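Fiber protein 2 (Fowl adenovirus 1, PDB 2VTW) forms trimeric spikes at the capsid vertices, its C-terminal head domain probably attaching the virion to a receptor on the host cell. Local coordinates at residues A[95-107]-A[193-205]. Numbering follows the deposited sequence.
Sequences PSNISMTSFEPAR and VHTCPAARAPVTV
Ile98 and Thr204 sit side by side in one isolated beta bridge and Pro105 and Ala198 in another, two short antiparallel ladders that tie the C-terminal end of the fibre head to the loop following strand 92-94. In the first, Val205 N gives a nearly straight bond to Asn97 O (2.9 Å, 169°) and Ser99 N reaches Val203 O; in the second, Ala199 N binds Glu104 O and Ala106 N binds Pro197 O. A water donating to Ala106 O and Pro197 O bridges the two segments beside the latter pair.

Between the ladders the register slips by one residue, and side chains take over. Ser102 OG, swung back beside its own backbone N (chi1 -54°), receives Val203 N at 3.0 Å while giving its proton to Ser99 O, which also accepts Ser102 N at the 3-10 turn. Arg200, its chain bent at chi3, turns its guanidinium edge to the loop: NH1 meets Thr101 O at 3.0 Å and Glu104 OE1 at 2.9 Å, both in the guanidinium plane. The carboxylate is turned 43° from that plane, its OE1 approached from above, making a single-nitrogen salt bridge. A second water lies between Thr101 O, Glu104 O and Arg200 N.

Apolar contacts are modest. Ile98 CD1 reaches Pro202 CB at 4.2 Å, both side chains also touching Ala5 of strand 4-23, and Pro105 CB rests on Cys196 SG, with Val153 touching both residues.

With NH1 shared between a backbone carbonyl and a carboxylate, the arginine joins the 3-10 turn to Glu104, and its charge would be partly offset there. Backbone pairing thus holds the contact at its two bridges, while between them Ser102 and Arg200 bind mainly backbone atoms, joined by a water and by Asn39, whose ND2 binds Ser102 O and Arg200 O.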
# COMPACT_ATOMS: atom_id res chain seq x y z
N PRO A 95 -16.61 11.14 -14.22
CA PRO A 95 -17.78 11.55 -15.01
C PRO A 95 -17.82 10.78 -16.34
O PRO A 95 -16.78 10.32 -16.80
CB PRO A 95 -17.55 13.05 -15.25
CG PRO A 95 -16.48 13.48 -14.28
CD PRO A 95 -15.70 12.26 -13.91
N SER A 96 -19.00 10.63 -16.93
CA SER A 96 -19.17 9.83 -18.15
C SER A 96 -18.48 10.39 -19.39
O SER A 96 -18.17 9.64 -20.31
CB SER A 96 -20.68 9.58 -18.43
OG SER A 96 -21.41 10.80 -18.38
N ASN A 97 -18.24 11.71 -19.40
CA ASN A 97 -17.46 12.36 -20.48
C ASN A 97 -15.94 12.39 -20.26
O ASN A 97 -15.23 13.10 -20.97
CB ASN A 97 -17.99 13.77 -20.77
CG ASN A 97 -17.70 14.79 -19.65
OD1 ASN A 97 -17.76 14.48 -18.46
ND2 ASN A 97 -17.43 16.03 -20.05
N ILE A 98 -15.44 11.61 -19.29
CA ILE A 98 -14.00 11.60 -19.01
C ILE A 98 -13.28 10.70 -20.02
O ILE A 98 -13.79 9.65 -20.42
CB ILE A 98 -13.71 11.28 -17.47
CG1 ILE A 98 -12.52 12.10 -16.96
CG2 ILE A 98 -13.51 9.80 -17.22
CD1 ILE A 98 -12.79 13.57 -16.94
N SER A 99 -12.10 11.15 -20.46
CA SER A 99 -11.25 10.40 -21.36
C SER A 99 -10.57 9.23 -20.65
O SER A 99 -10.14 9.36 -19.50
CB SER A 99 -10.17 11.31 -21.96
OG SER A 99 -9.21 10.55 -22.70
N MET A 100 -10.46 8.10 -21.36
CA MET A 100 -9.71 6.94 -20.88
C MET A 100 -8.24 7.27 -20.66
O MET A 100 -7.55 6.56 -19.92
CB MET A 100 -9.82 5.78 -21.87
CG MET A 100 -11.11 4.98 -21.74
SD MET A 100 -11.30 4.11 -20.16
CE MET A 100 -10.05 2.87 -20.30
N THR A 101 -7.76 8.35 -21.30
CA THR A 101 -6.40 8.83 -21.10
C THR A 101 -6.18 9.30 -19.66
O THR A 101 -5.04 9.49 -19.23
CB THR A 101 -6.00 9.96 -22.10
OG1 THR A 101 -6.80 11.10 -21.87
CG2 THR A 101 -6.15 9.52 -23.54
N SER A 102 -7.26 9.48 -18.92
CA SER A 102 -7.15 9.82 -17.51
C SER A 102 -6.63 8.63 -16.66
O SER A 102 -6.28 8.82 -15.49
CB SER A 102 -8.49 10.31 -16.99
OG SER A 102 -9.00 11.37 -17.78
N PHE A 103 -6.56 7.43 -17.25
CA PHE A 103 -6.12 6.24 -16.53
C PHE A 103 -4.84 5.63 -17.06
O PHE A 103 -4.42 4.55 -16.63
CB PHE A 103 -7.29 5.24 -16.45
CG PHE A 103 -8.49 5.87 -15.91
CD1 PHE A 103 -8.63 6.05 -14.53
CD2 PHE A 103 -9.44 6.43 -16.75
CE1 PHE A 103 -9.72 6.71 -14.02
CE2 PHE A 103 -10.53 7.11 -16.23
CZ PHE A 103 -10.67 7.25 -14.86
N GLU A 104 -4.18 6.37 -17.95
CA GLU A 104 -2.87 6.00 -18.43
C GLU A 104 -1.86 6.29 -17.34
O GLU A 104 -1.81 7.41 -16.83
CB GLU A 104 -2.50 6.81 -19.67
CG GLU A 104 -1.20 6.38 -20.32
CD GLU A 104 -0.73 7.36 -21.42
OE1 GLU A 104 -1.54 8.23 -21.85
OE2 GLU A 104 0.44 7.20 -21.85
N PRO A 105 -1.05 5.29 -16.98
CA PRO A 105 0.02 5.55 -16.02
C PRO A 105 1.17 6.33 -16.65
O PRO A 105 1.44 6.19 -17.85
CB PRO A 105 0.47 4.15 -15.66
CG PRO A 105 0.21 3.35 -16.93
CD PRO A 105 -1.07 3.90 -17.44
N ALA A 106 1.84 7.16 -15.85
CA ALA A 106 3.01 7.89 -16.33
C ALA A 106 4.10 6.95 -16.77
O ALA A 106 4.18 5.81 -16.33
CB ALA A 106 3.53 8.90 -15.24
N ARG A 107 4.95 7.43 -17.67
CA ARG A 107 6.13 6.69 -18.10
C ARG A 107 6.88 6.34 -16.83
O ARG A 107 7.00 7.19 -15.96
CB ARG A 107 7.01 7.60 -18.98
CG ARG A 107 8.18 6.92 -19.74
CD ARG A 107 9.29 7.98 -20.18
NE ARG A 107 10.53 7.85 -19.38
CZ ARG A 107 11.18 8.83 -18.75
NH1 ARG A 107 10.78 10.09 -18.81
NH2 ARG A 107 12.28 8.55 -18.07
N VAL A 193 -4.25 -3.77 -4.64
CA VAL A 193 -4.31 -2.33 -4.83
C VAL A 193 -2.93 -1.83 -5.18
O VAL A 193 -1.93 -2.16 -4.50
CB VAL A 193 -4.95 -1.56 -3.65
CG1 VAL A 193 -4.99 -0.09 -3.92
CG2 VAL A 193 -6.37 -2.06 -3.33
N HIS A 194 -2.85 -1.08 -6.28
CA HIS A 194 -1.61 -0.51 -6.79
C HIS A 194 -1.77 0.98 -6.88
O HIS A 194 -2.82 1.45 -7.30
CB HIS A 194 -1.33 -1.04 -8.19
CG HIS A 194 -0.06 -0.52 -8.78
ND1 HIS A 194 -0.05 0.30 -9.88
CD2 HIS A 194 1.23 -0.65 -8.38
CE1 HIS A 194 1.20 0.61 -10.18
NE2 HIS A 194 1.99 0.05 -9.28
N THR A 195 -0.74 1.73 -6.48
CA THR A 195 -0.72 3.17 -6.68
C THR A 195 0.52 3.57 -7.50
O THR A 195 1.63 3.05 -7.33
CB THR A 195 -0.78 3.96 -5.33
OG1 THR A 195 -1.97 3.62 -4.63
CG2 THR A 195 -0.79 5.47 -5.55
N CYS A 196 0.30 4.49 -8.44
CA CYS A 196 1.39 5.03 -9.25
C CYS A 196 0.97 6.39 -9.79
O CYS A 196 -0.22 6.73 -9.78
CB CYS A 196 1.81 4.07 -10.36
SG CYS A 196 0.62 3.82 -11.72
N PRO A 197 1.96 7.20 -10.21
CA PRO A 197 1.67 8.40 -10.94
C PRO A 197 0.97 8.12 -12.26
O PRO A 197 1.36 7.22 -13.00
CB PRO A 197 3.06 9.01 -11.17
CG PRO A 197 3.89 8.46 -10.05
CD PRO A 197 3.40 7.06 -9.95
N ALA A 198 -0.05 8.92 -12.52
CA ALA A 198 -0.75 8.98 -13.79
C ALA A 198 -0.01 9.93 -14.73
O ALA A 198 0.58 10.89 -14.26
CB ALA A 198 -2.18 9.49 -13.56
N ALA A 199 -0.10 9.68 -16.04
CA ALA A 199 0.42 10.60 -17.09
C ALA A 199 -0.14 12.01 -16.96
O ALA A 199 0.55 12.97 -17.23
CB ALA A 199 0.13 10.05 -18.48
N ARG A 200 -1.38 12.15 -16.52
CA ARG A 200 -1.98 13.48 -16.41
C ARG A 200 -3.12 13.48 -15.40
O ARG A 200 -3.64 12.43 -15.08
CB ARG A 200 -2.53 13.90 -17.79
CG ARG A 200 -3.53 12.91 -18.37
CD ARG A 200 -3.85 13.17 -19.80
NE ARG A 200 -2.68 12.98 -20.66
CZ ARG A 200 -2.20 11.82 -21.07
NH1 ARG A 200 -2.75 10.66 -20.74
NH2 ARG A 200 -1.15 11.81 -21.85
N ALA A 201 -3.52 14.67 -14.93
CA ALA A 201 -4.75 14.83 -14.18
C ALA A 201 -5.94 14.47 -15.11
O ALA A 201 -5.75 14.35 -16.33
CB ALA A 201 -4.88 16.26 -13.60
N PRO A 202 -7.12 14.21 -14.55
CA PRO A 202 -8.23 13.80 -15.44
C PRO A 202 -8.61 14.85 -16.52
O PRO A 202 -8.67 16.03 -16.22
CB PRO A 202 -9.39 13.61 -14.46
CG PRO A 202 -8.69 13.29 -13.13
CD PRO A 202 -7.52 14.21 -13.14
N VAL A 203 -8.83 14.38 -17.76
CA VAL A 203 -9.27 15.23 -18.90
C VAL A 203 -10.52 14.66 -19.55
O VAL A 203 -10.64 13.44 -19.74
CB VAL A 203 -8.20 15.33 -20.01
CG1 VAL A 203 -7.15 16.32 -19.63
CG2 VAL A 203 -7.59 13.95 -20.31
N THR A 204 -11.45 15.56 -19.91
CA THR A 204 -12.65 15.18 -20.67
C THR A 204 -12.32 14.87 -22.12
O THR A 204 -11.30 15.31 -22.65
CB THR A 204 -13.66 16.29 -20.67
OG1 THR A 204 -13.02 17.51 -21.08
CG2 THR A 204 -14.26 16.46 -19.29
N VAL A 205 -13.20 14.08 -22.75
CA VAL A 205 -13.08 13.76 -24.18
C VAL A 205 -13.40 15.01 -25.00
O VAL A 205 -14.18 15.87 -24.56
CB VAL A 205 -14.04 12.62 -24.61
CG1 VAL A 205 -13.68 11.30 -23.93
CG2 VAL A 205 -15.49 13.01 -24.32
OXT VAL A 205 -12.86 15.16 -26.12
O HOH W 1 -3.30 9.65 -16.90
O HOH W 2 3.61 5.42 -13.61